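Long-range contacts in Lmo2446 protein (Listeria monocytogenes serovar 1/2a, PDB 5I0D), which belongs to glycoside hydrolase family 31, pairing a TIM-barrel domain with flanking β-rich domains and a family 6 carbohydrate-binding module: residues G637-A642 / A680-E685; G533-G538 / V582-S587; R698-P703 / Q814-D819; Y704-A709 / S839-V844. One frame throughout, in Å; residues are numbered along the deposited sequence.

Contact 1 (G637-A642 / A680-E685); sequences GDYPTA and ARTGDE. With GLC (alpha-D-glucopyranose), chain G.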
# COMPACT_ATOMS: atom_id res chain seq x y z
N GLY A 637 -17.87 -11.37 9.56
CA GLY A 637 -19.02 -10.62 10.05
C GLY A 637 -20.22 -10.99 9.21
O GLY A 637 -20.16 -11.83 8.29
N ASP A 638 -21.31 -10.31 9.48
CA ASP A 638 -22.50 -10.53 8.71
C ASP A 638 -22.25 -10.21 7.24
O ASP A 638 -21.45 -9.31 6.91
CB ASP A 638 -23.63 -9.67 9.25
CG ASP A 638 -24.10 -10.13 10.63
OD1 ASP A 638 -24.00 -11.34 10.96
OD2 ASP A 638 -24.56 -9.26 11.38
N TYR A 639 -22.92 -10.94 6.37
CA TYR A 639 -22.68 -10.83 4.93
C TYR A 639 -22.85 -9.37 4.49
O TYR A 639 -23.77 -8.69 4.97
CB TYR A 639 -23.64 -11.73 4.12
CG TYR A 639 -23.07 -12.01 2.77
CD1 TYR A 639 -22.13 -13.00 2.59
CD2 TYR A 639 -23.42 -11.22 1.67
CE1 TYR A 639 -21.53 -13.21 1.36
CE2 TYR A 639 -22.85 -11.44 0.43
CZ TYR A 639 -21.90 -12.43 0.27
OH TYR A 639 -21.34 -12.64 -0.96
N PRO A 640 -21.97 -8.86 3.61
CA PRO A 640 -22.12 -7.46 3.19
C PRO A 640 -23.46 -7.17 2.55
O PRO A 640 -24.06 -8.04 1.91
CB PRO A 640 -21.00 -7.27 2.15
CG PRO A 640 -20.56 -8.64 1.77
CD PRO A 640 -20.80 -9.49 2.98
N THR A 641 -23.93 -5.94 2.73
CA THR A 641 -25.06 -5.46 1.96
C THR A 641 -24.69 -5.35 0.48
O THR A 641 -23.50 -5.31 0.12
CB THR A 641 -25.57 -4.09 2.44
OG1 THR A 641 -24.54 -3.10 2.27
CG2 THR A 641 -26.03 -4.16 3.89
N ALA A 642 -25.71 -5.34 -0.37
CA ALA A 642 -25.52 -5.13 -1.80
C ALA A 642 -24.79 -3.81 -2.06
O ALA A 642 -23.88 -3.74 -2.90
CB ALA A 642 -26.85 -5.18 -2.53
N ALA A 680 -27.01 -14.31 -4.54
CA ALA A 680 -27.78 -15.28 -3.75
C ALA A 680 -28.12 -14.79 -2.34
O ALA A 680 -29.26 -14.90 -1.90
CB ALA A 680 -27.04 -16.60 -3.65
N ARG A 681 -27.13 -14.27 -1.62
CA ARG A 681 -27.30 -13.87 -0.22
C ARG A 681 -28.12 -12.59 -0.07
O ARG A 681 -28.95 -12.48 0.84
CB ARG A 681 -25.94 -13.68 0.47
CG ARG A 681 -25.12 -14.96 0.67
CD ARG A 681 -25.82 -15.95 1.59
NE ARG A 681 -26.16 -15.32 2.86
CZ ARG A 681 -25.35 -15.21 3.91
NH1 ARG A 681 -24.13 -15.73 3.89
NH2 ARG A 681 -25.76 -14.59 5.00
N THR A 682 -27.92 -11.63 -0.96
CA THR A 682 -28.62 -10.33 -0.87
C THR A 682 -29.95 -10.30 -1.62
O THR A 682 -30.79 -9.45 -1.35
CB THR A 682 -27.77 -9.18 -1.46
OG1 THR A 682 -27.58 -9.40 -2.87
CG2 THR A 682 -26.43 -9.08 -0.75
N GLY A 683 -30.11 -11.18 -2.61
CA GLY A 683 -31.24 -11.12 -3.52
C GLY A 683 -31.16 -10.04 -4.60
O GLY A 683 -32.08 -9.91 -5.39
N ASP A 684 -30.05 -9.29 -4.66
CA ASP A 684 -29.90 -8.21 -5.61
C ASP A 684 -29.14 -8.70 -6.85
O ASP A 684 -27.90 -8.73 -6.88
CB ASP A 684 -29.19 -7.04 -4.96
CG ASP A 684 -29.15 -5.81 -5.83
OD1 ASP A 684 -29.45 -5.89 -7.05
OD2 ASP A 684 -28.79 -4.75 -5.28
N GLU A 685 -29.90 -9.03 -7.89
CA GLU A 685 -29.35 -9.60 -9.13
C GLU A 685 -28.47 -8.61 -9.89
O GLU A 685 -27.62 -9.03 -10.67
CB GLU A 685 -30.46 -10.09 -10.05
CG GLU A 685 -31.29 -11.24 -9.48
CD GLU A 685 -32.53 -11.54 -10.32
OE1 GLU A 685 -33.23 -10.60 -10.77
OE2 GLU A 685 -32.82 -12.74 -10.53
C1 GLC G . -18.53 -14.35 15.36
C2 GLC G . -19.19 -13.03 14.96
C3 GLC G . -19.71 -13.07 13.53
C4 GLC G . -18.61 -13.52 12.56
C5 GLC G . -18.08 -14.87 13.03
C6 GLC G . -16.95 -15.41 12.17
O1 GLC G . -19.52 -15.38 15.53
O2 GLC G . -20.27 -12.74 15.86
O3 GLC G . -20.21 -11.78 13.17
O4 GLC G . -19.14 -13.61 11.23
O5 GLC G . -17.58 -14.76 14.37
O6 GLC G . -16.71 -16.76 12.61
O HOH W 1 -23.82 -13.85 7.08

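Contact 2 (G533-G538 / V582-S587); sequences GFKTDG and VSFSRS. With GLC (alpha-D-glucopyranose), chain F; GLC (alpha-D-glucopyranose), chain B.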
# COMPACT_ATOMS: atom_id res chain seq x y z
N GLY A 533 2.32 -21.07 -6.17
CA GLY A 533 2.85 -20.28 -5.06
C GLY A 533 2.13 -20.56 -3.76
O GLY A 533 1.37 -21.55 -3.65
N PHE A 534 2.34 -19.68 -2.79
CA PHE A 534 1.85 -19.92 -1.44
C PHE A 534 1.20 -18.68 -0.83
O PHE A 534 1.69 -17.58 -1.03
CB PHE A 534 2.99 -20.39 -0.52
CG PHE A 534 3.61 -21.70 -0.94
CD1 PHE A 534 2.98 -22.90 -0.66
CD2 PHE A 534 4.83 -21.72 -1.60
CE1 PHE A 534 3.57 -24.09 -1.01
CE2 PHE A 534 5.43 -22.91 -1.96
CZ PHE A 534 4.79 -24.10 -1.67
N LYS A 535 0.11 -18.87 -0.10
CA LYS A 535 -0.43 -17.83 0.74
C LYS A 535 0.24 -18.04 2.11
O LYS A 535 -0.19 -18.86 2.93
CB LYS A 535 -1.95 -17.88 0.82
CG LYS A 535 -2.50 -16.81 1.74
CD LYS A 535 -4.01 -16.75 1.68
CE LYS A 535 -4.54 -15.64 2.57
NZ LYS A 535 -6.02 -15.55 2.56
N THR A 536 1.37 -17.34 2.29
CA THR A 536 2.17 -17.46 3.49
C THR A 536 1.59 -16.56 4.57
O THR A 536 1.95 -15.39 4.69
CB THR A 536 3.65 -17.16 3.22
OG1 THR A 536 3.78 -16.17 2.19
CG2 THR A 536 4.37 -18.42 2.77
N ASP A 537 0.71 -17.14 5.36
CA ASP A 537 -0.01 -16.44 6.42
C ASP A 537 0.80 -16.42 7.73
O ASP A 537 1.77 -17.14 7.89
CB ASP A 537 -1.33 -17.16 6.63
CG ASP A 537 -2.39 -16.33 7.36
OD1 ASP A 537 -2.19 -15.21 7.85
OD2 ASP A 537 -3.49 -16.87 7.46
N GLY A 538 0.38 -15.60 8.68
CA GLY A 538 0.99 -15.58 10.00
C GLY A 538 2.36 -14.93 10.00
O GLY A 538 2.69 -14.13 9.12
N VAL A 582 3.81 -16.89 -7.17
CA VAL A 582 3.51 -15.64 -6.48
C VAL A 582 3.21 -15.95 -5.05
O VAL A 582 2.50 -16.93 -4.76
CB VAL A 582 2.29 -14.96 -7.15
CG1 VAL A 582 1.81 -13.74 -6.36
CG2 VAL A 582 2.64 -14.58 -8.58
N SER A 583 3.76 -15.16 -4.12
CA SER A 583 3.40 -15.24 -2.71
C SER A 583 2.35 -14.19 -2.35
O SER A 583 2.30 -13.09 -2.97
CB SER A 583 4.61 -15.03 -1.82
OG SER A 583 5.50 -16.12 -1.95
N PHE A 584 1.55 -14.53 -1.34
CA PHE A 584 0.40 -13.71 -0.89
C PHE A 584 0.46 -13.78 0.65
O PHE A 584 0.25 -14.85 1.24
CB PHE A 584 -0.87 -14.34 -1.47
CG PHE A 584 -2.10 -13.46 -1.44
CD1 PHE A 584 -2.84 -13.31 -0.28
CD2 PHE A 584 -2.57 -12.84 -2.59
CE1 PHE A 584 -4.01 -12.56 -0.25
CE2 PHE A 584 -3.71 -12.07 -2.57
CZ PHE A 584 -4.44 -11.93 -1.39
N SER A 585 0.80 -12.66 1.29
CA SER A 585 1.19 -12.62 2.70
C SER A 585 0.58 -11.43 3.42
O SER A 585 0.06 -10.52 2.77
CB SER A 585 2.70 -12.52 2.81
OG SER A 585 3.36 -13.55 2.11
N ARG A 586 0.64 -11.42 4.75
CA ARG A 586 0.08 -10.28 5.49
C ARG A 586 1.09 -9.54 6.37
O ARG A 586 0.87 -8.36 6.66
CB ARG A 586 -1.15 -10.67 6.29
CG ARG A 586 -0.86 -11.62 7.42
CD ARG A 586 -2.09 -11.91 8.25
NE ARG A 586 -1.68 -12.49 9.53
CZ ARG A 586 -2.47 -13.18 10.35
NH1 ARG A 586 -3.74 -13.42 10.03
NH2 ARG A 586 -1.98 -13.63 11.50
N SER A 587 2.17 -10.19 6.78
CA SER A 587 3.06 -9.62 7.80
C SER A 587 4.43 -9.34 7.24
O SER A 587 4.92 -10.05 6.36
CB SER A 587 3.18 -10.58 8.96
OG SER A 587 3.87 -9.98 10.05
C1 GLC F . -6.00 -16.06 8.96
C2 GLC F . -5.99 -15.24 7.66
C3 GLC F . -7.26 -15.46 6.85
C4 GLC F . -7.45 -16.95 6.58
C5 GLC F . -7.33 -17.77 7.86
C6 GLC F . -7.28 -19.25 7.56
O2 GLC F . -5.74 -13.85 7.94
O3 GLC F . -7.20 -14.80 5.58
O4 GLC F . -8.74 -17.19 5.99
O5 GLC F . -6.15 -17.44 8.62
O6 GLC F . -7.49 -19.88 8.84
C1 GLC B . -8.73 -17.00 12.90
C2 GLC B . -8.56 -16.31 11.54
C3 GLC B . -7.08 -16.19 11.14
C4 GLC B . -6.35 -15.43 12.27
C5 GLC B . -6.61 -16.14 13.62
C6 GLC B . -6.00 -15.41 14.82
O2 GLC B . -9.35 -17.02 10.57
O3 GLC B . -7.03 -15.55 9.84
O4 GLC B . -4.94 -15.31 12.07
O5 GLC B . -8.01 -16.23 13.87
O6 GLC B . -6.40 -14.03 14.80
O HOH W 2 5.09 -18.42 -3.37
O HOH W 3 6.07 -16.41 0.67
O HOH W 4 2.13 -13.30 6.49

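Contact 3 (R698-P703 / Q814-D819); sequences RMNLLP and QNVGND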
# COMPACT_ATOMS: atom_id res chain seq x y z
N ARG A 698 -11.21 -3.49 -15.42
CA ARG A 698 -9.86 -3.80 -14.96
C ARG A 698 -9.08 -4.56 -16.03
O ARG A 698 -7.92 -4.24 -16.29
CB ARG A 698 -9.87 -4.59 -13.66
CG ARG A 698 -8.48 -4.90 -13.11
CD ARG A 698 -8.57 -5.74 -11.86
NE ARG A 698 -7.26 -6.00 -11.28
CZ ARG A 698 -6.59 -5.15 -10.50
NH1 ARG A 698 -7.06 -3.95 -10.16
NH2 ARG A 698 -5.41 -5.51 -10.02
N MSE A 699 -9.70 -5.56 -16.64
CA MSE A 699 -9.05 -6.32 -17.71
C MSE A 699 -8.79 -5.45 -18.94
O MSE A 699 -7.76 -5.61 -19.60
CB MSE A 699 -9.84 -7.59 -18.01
CG MSE A 699 -9.94 -8.57 -16.82
SE MSE A 699 -8.21 -8.92 -15.91
CE MSE A 699 -7.61 -10.34 -17.10
N ASN A 700 -9.69 -4.52 -19.26
CA ASN A 700 -9.45 -3.53 -20.35
C ASN A 700 -8.22 -2.68 -20.03
O ASN A 700 -7.47 -2.29 -20.93
CB ASN A 700 -10.62 -2.55 -20.56
CG ASN A 700 -11.93 -3.23 -20.99
OD1 ASN A 700 -13.01 -2.81 -20.56
ND2 ASN A 700 -11.85 -4.22 -21.86
N LEU A 701 -8.04 -2.37 -18.75
CA LEU A 701 -6.91 -1.56 -18.29
C LEU A 701 -5.66 -2.36 -17.93
O LEU A 701 -4.68 -1.79 -17.48
CB LEU A 701 -7.36 -0.71 -17.08
CG LEU A 701 -8.34 0.44 -17.37
CD1 LEU A 701 -8.85 1.08 -16.09
CD2 LEU A 701 -7.68 1.49 -18.23
N LEU A 702 -5.68 -3.68 -18.10
CA LEU A 702 -4.55 -4.51 -17.69
C LEU A 702 -3.21 -4.06 -18.28
O LEU A 702 -2.22 -4.09 -17.57
CB LEU A 702 -4.83 -5.98 -18.00
CG LEU A 702 -3.82 -6.98 -17.42
CD1 LEU A 702 -3.73 -6.89 -15.91
CD2 LEU A 702 -4.22 -8.37 -17.88
N PRO A 703 -3.17 -3.60 -19.56
CA PRO A 703 -1.85 -3.10 -20.07
C PRO A 703 -1.30 -1.88 -19.32
O PRO A 703 -0.10 -1.79 -19.09
CB PRO A 703 -2.15 -2.76 -21.51
CG PRO A 703 -3.29 -3.67 -21.87
CD PRO A 703 -4.16 -3.68 -20.65
N GLN A 814 -16.29 -3.89 -21.37
CA GLN A 814 -16.63 -4.99 -22.27
C GLN A 814 -15.60 -6.11 -22.12
O GLN A 814 -14.39 -5.86 -22.12
CB GLN A 814 -16.70 -4.47 -23.71
CG GLN A 814 -17.79 -3.43 -23.89
CD GLN A 814 -17.80 -2.81 -25.27
OE1 GLN A 814 -16.76 -2.69 -25.94
NE2 GLN A 814 -18.98 -2.36 -25.70
N ASN A 815 -16.10 -7.34 -22.01
CA ASN A 815 -15.29 -8.48 -21.60
C ASN A 815 -14.33 -8.97 -22.67
O ASN A 815 -14.75 -9.52 -23.67
CB ASN A 815 -16.21 -9.63 -21.20
CG ASN A 815 -15.48 -10.81 -20.63
OD1 ASN A 815 -14.28 -10.76 -20.29
ND2 ASN A 815 -16.21 -11.90 -20.47
N VAL A 816 -13.05 -8.78 -22.40
CA VAL A 816 -11.98 -9.15 -23.31
C VAL A 816 -11.43 -10.52 -22.93
O VAL A 816 -10.61 -11.09 -23.67
CB VAL A 816 -10.98 -7.95 -23.35
CG1 VAL A 816 -9.98 -7.96 -22.19
CG2 VAL A 816 -10.33 -7.80 -24.70
N GLY A 817 -11.92 -11.09 -21.83
CA GLY A 817 -11.48 -12.39 -21.33
C GLY A 817 -10.30 -12.27 -20.37
O GLY A 817 -10.12 -11.23 -19.75
N ASN A 818 -9.52 -13.33 -20.26
CA ASN A 818 -8.35 -13.36 -19.37
C ASN A 818 -7.11 -13.91 -20.06
O ASN A 818 -6.23 -14.48 -19.40
CB ASN A 818 -8.67 -14.11 -18.06
CG ASN A 818 -8.98 -15.57 -18.26
OD1 ASN A 818 -9.07 -16.06 -19.38
ND2 ASN A 818 -9.15 -16.30 -17.15
N ASP A 819 -7.03 -13.75 -21.38
CA ASP A 819 -5.83 -14.17 -22.12
C ASP A 819 -4.72 -13.20 -21.70
O ASP A 819 -4.89 -11.98 -21.81
CB ASP A 819 -6.09 -14.11 -23.62
CG ASP A 819 -4.93 -14.66 -24.48
OD1 ASP A 819 -3.83 -15.00 -24.01
OD2 ASP A 819 -5.16 -14.76 -25.70

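Contact 4 (Y704-A709 / S839-V844); sequences YIYTAA and SFYDDV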
# COMPACT_ATOMS: atom_id res chain seq x y z
N TYR A 704 -2.19 -0.96 -18.96
CA TYR A 704 -1.85 0.17 -18.08
C TYR A 704 -1.46 -0.29 -16.67
O TYR A 704 -0.48 0.17 -16.13
CB TYR A 704 -3.06 1.10 -18.00
CG TYR A 704 -2.98 2.26 -17.05
CD1 TYR A 704 -2.33 3.42 -17.39
CD2 TYR A 704 -3.62 2.21 -15.80
CE1 TYR A 704 -2.29 4.51 -16.55
CE2 TYR A 704 -3.58 3.30 -14.94
CZ TYR A 704 -2.91 4.44 -15.33
OH TYR A 704 -2.86 5.54 -14.52
N ILE A 705 -2.24 -1.20 -16.10
CA ILE A 705 -2.00 -1.70 -14.74
C ILE A 705 -0.64 -2.40 -14.67
O ILE A 705 0.16 -2.14 -13.76
CB ILE A 705 -3.17 -2.60 -14.29
CG1 ILE A 705 -4.44 -1.74 -14.11
CG2 ILE A 705 -2.84 -3.34 -13.00
CD1 ILE A 705 -5.72 -2.51 -13.87
N TYR A 706 -0.36 -3.25 -15.65
CA TYR A 706 0.87 -4.01 -15.60
C TYR A 706 2.09 -3.15 -15.90
O TYR A 706 3.16 -3.41 -15.33
CB TYR A 706 0.80 -5.23 -16.52
CG TYR A 706 1.83 -6.28 -16.18
CD1 TYR A 706 1.97 -6.77 -14.86
CD2 TYR A 706 2.63 -6.83 -17.16
CE1 TYR A 706 2.91 -7.74 -14.56
CE2 TYR A 706 3.55 -7.81 -16.85
CZ TYR A 706 3.70 -8.25 -15.55
OH TYR A 706 4.65 -9.23 -15.28
N THR A 707 1.94 -2.12 -16.74
CA THR A 707 3.03 -1.14 -16.93
C THR A 707 3.31 -0.43 -15.59
O THR A 707 4.48 -0.22 -15.20
CB THR A 707 2.71 -0.14 -18.07
OG1 THR A 707 2.66 -0.86 -19.31
CG2 THR A 707 3.76 0.95 -18.21
N ALA A 708 2.25 -0.08 -14.87
CA ALA A 708 2.42 0.53 -13.53
C ALA A 708 3.09 -0.43 -12.55
O ALA A 708 3.95 -0.01 -11.78
CB ALA A 708 1.09 1.03 -13.00
N ALA A 709 2.75 -1.73 -12.61
CA ALA A 709 3.43 -2.73 -11.78
C ALA A 709 4.94 -2.75 -12.06
O ALA A 709 5.76 -2.84 -11.13
CB ALA A 709 2.84 -4.12 -11.99
N SER A 839 6.01 5.29 -21.69
CA SER A 839 6.77 4.08 -22.00
C SER A 839 5.90 2.86 -21.64
O SER A 839 5.74 2.54 -20.47
CB SER A 839 8.07 4.07 -21.20
OG SER A 839 8.94 3.04 -21.63
N PHE A 840 5.33 2.21 -22.66
CA PHE A 840 4.46 1.06 -22.48
C PHE A 840 5.27 -0.23 -22.32
O PHE A 840 6.14 -0.51 -23.12
CB PHE A 840 3.52 0.96 -23.70
CG PHE A 840 2.69 -0.29 -23.74
CD1 PHE A 840 1.97 -0.69 -22.62
CD2 PHE A 840 2.61 -1.04 -24.90
CE1 PHE A 840 1.21 -1.84 -22.65
CE2 PHE A 840 1.84 -2.20 -24.94
CZ PHE A 840 1.13 -2.59 -23.81
N TYR A 841 4.97 -1.02 -21.30
CA TYR A 841 5.60 -2.34 -21.12
C TYR A 841 4.83 -3.40 -21.92
O TYR A 841 3.81 -3.91 -21.49
CB TYR A 841 5.65 -2.71 -19.64
CG TYR A 841 6.29 -4.05 -19.27
CD1 TYR A 841 7.49 -4.47 -19.85
CD2 TYR A 841 5.70 -4.88 -18.32
CE1 TYR A 841 8.07 -5.67 -19.50
CE2 TYR A 841 6.29 -6.09 -17.98
CZ TYR A 841 7.47 -6.48 -18.58
OH TYR A 841 8.05 -7.66 -18.21
N ASP A 842 5.36 -3.75 -23.09
CA ASP A 842 4.67 -4.66 -23.98
C ASP A 842 5.10 -6.08 -23.62
O ASP A 842 5.93 -6.72 -24.30
CB ASP A 842 5.01 -4.27 -25.42
CG ASP A 842 4.23 -5.07 -26.46
OD1 ASP A 842 3.43 -5.97 -26.10
OD2 ASP A 842 4.49 -4.81 -27.66
N ASP A 843 4.53 -6.59 -22.53
CA ASP A 843 4.89 -7.91 -22.00
C ASP A 843 4.49 -9.06 -22.92
O ASP A 843 5.18 -10.08 -22.96
CB ASP A 843 4.29 -8.14 -20.63
CG ASP A 843 2.80 -8.28 -20.68
OD1 ASP A 843 2.16 -7.34 -21.19
OD2 ASP A 843 2.28 -9.31 -20.22
N VAL A 844 3.40 -8.87 -23.67
CA VAL A 844 2.94 -9.84 -24.70
C VAL A 844 4.02 -10.11 -25.76
O VAL A 844 4.12 -11.25 -26.24
CB VAL A 844 1.62 -9.35 -25.35
CG1 VAL A 844 1.25 -10.14 -26.60
CG2 VAL A 844 0.48 -9.41 -24.33
O HOH W 5 6.80 -9.61 -16.91

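Contact 1 (G637-A642 / A680-E685)
With a chi1 of -159°, Y639 turns its ring opposite its own backbone N and lays it against R681, whose chain folds back on itself at chi2 and chi3. The double bend puts three parts of one arginine on one tyrosine. CB stands over the ring face, 3.9 Å from the Y639 centroid and 18° off the normal, as a CH-pi contact. CG follows the ring more loosely. The guanidinium turns back so that Y639 CB lies over its face and R681 NH1 comes within 3.6 Å of Y639 CD1; the two planes are tilted by 43°, so this is no flat stack. Water 1 completes the join, accepting from Y639 N and R681 NH2. Outside the pair, R681 NH1 is held by E671 and S670, and Y639 OH by E672.

Further along, T682 CG2 rests 3.7 Å from P640 O, while T682 OG1, also hydrogen-bonded to A678 O within its own helix, accepts from D684 N at 3.1 Å to make an ST turn. Just past the turn, D684 OD2 lies 3.4 Å from A642 CB, while its OD1 bonds T686. G637 N gives a weak bond to O4 of glucose in chain G. The principle illustrated is a sugar-touching loop after the seventh strand of a TIM barrel, packed against the end of helix 675-682 and the turn that follows it.

Contact 2 (G533-G538 / V582-S587)
Strands 533-536 and 582-585, the fourth and fifth of the TIM barrel in chain order, run side by side and parallel, their axes 4.6 Å apart; helix 555-577 makes the β-α-β crossover between them. F584 N donates to F534 O at 3.1 Å, in the carbonyl plane, and the neighbouring F534 N to V582 O bond is weak.

One face carries K535 and F584, which point the same way. K535 leaves with CG opposite the backbone N (chi1 179°) and stays fully extended, passing F584 CD1 and ending in a salt bridge to E400 and a weak bond to O3 of glucose in chain F. On the other face, beside helix 555-577, T536 OG1 and S585 OG lie 2.7 Å apart, and water 3 links T536 OG1 to S583 OG.

Beyond the strands, D537 and R586 belong, with K535, to the glycan pocket. D537 OD1 sits over one face of the R586 guanidinium, 3.2 Å from NH1, with the two flat groups 88° apart; it also accepts from G538 N at 2.7 Å. D537 OD2 is held by W456. R586 NH1 reaches O4 of glucose in chain B at 3.0 Å and 161°, and more weakly O2 of glucose in chain F.

Because the D537 oxygen lies well out of the guanidinium plane, their attraction is one of charge alone, and the N-H groups at the arginine's edge are directed instead to E540, through NE, and to the sugar hydroxyls.

Contact 3 (R698-P703 / Q814-D819)
N700 turns its amide edge toward the loop 814-819: ND2 donates to Q814 O at 3.0 Å, nearly straight at 158°, with the acceptor close to the amide plane and the donor in the carbonyl plane. The rotation of this amide is fixed from two ends, since ND2 also bonds N805 and OD1 accepts from the backbone of G813. V816 stands beside it, its CB 4.1 Å from N700 ND2, the two side chains crossing at a slant.

M699, a selenomethionine, approaches the same loop farther along, at G817 and N818. Bends at chi2 and chi3 curl its chain, and CE is brought along the loop backbone, 3.8 Å from G817 O and 3.8 Å from N818 CA. At the other end of the side chain, M699 CB meets V816 CG1 at 4.2 Å, so V816 touches both neighbours on the helix.

An Asx turn lies within the loop: N815 OD1 takes G817 N at 2.8 Å, from above the carbonyl plane. N818 ND2 is tied to A394. In this family 31 fold, the C-terminal end of helix 687-700, at the end of the barrel region, thus meets the loop joining strands 801-806 and 825-830 of a β-sheet C-terminal to it.

Contact 4 (Y704-A709 / S839-V844)
Helix 702-715 crosses strand 835-842 almost perpendicularly, at 100° and 7.6 Å between the local axes, with T707 and Y841 the closest residues by CA. The fold element is a helix of the barrel region laid across an edge strand of an antiparallel six-stranded sheet.

T707 makes the polar link. With OG1 opposite its own carbonyl carbon (chi1 -65°), the hydroxyl accepts from Y841 N at 3.1 Å and is itself bonded to P703 O, one turn back in the helix. The bond satisfies a strand amide facing the helix. The T707 methyl goes the other way along the strand, CG2 lying 3.4 Å from S839 O, while F840 CD1 comes to 3.4 Å from T707 OG1.

Beside this bond, Y706 and Y841 meet at a slant, ring planes 37° apart and centroids 5.5 Å apart. Y706 CE2 is placed at the edge of the Y841 ring. D843 touches both rings differently: its CB stands over one face of Y841 and at the edge of Y706, with the carboxylate salt-bridged to K362. At the far ends of the rings, Y706 OH is hydrogen-bonded to L360 O, and water 5 joins the phenols, donating to Y706 OH at 2.7 Å and lying 2.7 Å from Y841 OH.

How the contacts relate
Along the chain, contact 2 closes before contact 1 opens, and both close before contacts 3 and 4, whose segments alternate. Contacts 1 and 2 both belong to the TIM-barrel domain and each touches bound glucose, yet they lie well apart, their centres 28 Å and their nearest atoms about 14 Å from each other. Contacts 3 and 4 form the adjacent pair: their centres are 13 Å apart, they share helix 702-715, and P703 CB packs on F840 CE1 at 3.7 Å. Helices 675-682 and 687-700, consecutive in sequence, lead from contact 1 to contact 3. Helices 687-700 and 702-715 thus meet, respectively, the loop 814-819 and the strand 835-842 of the C-terminal β-region.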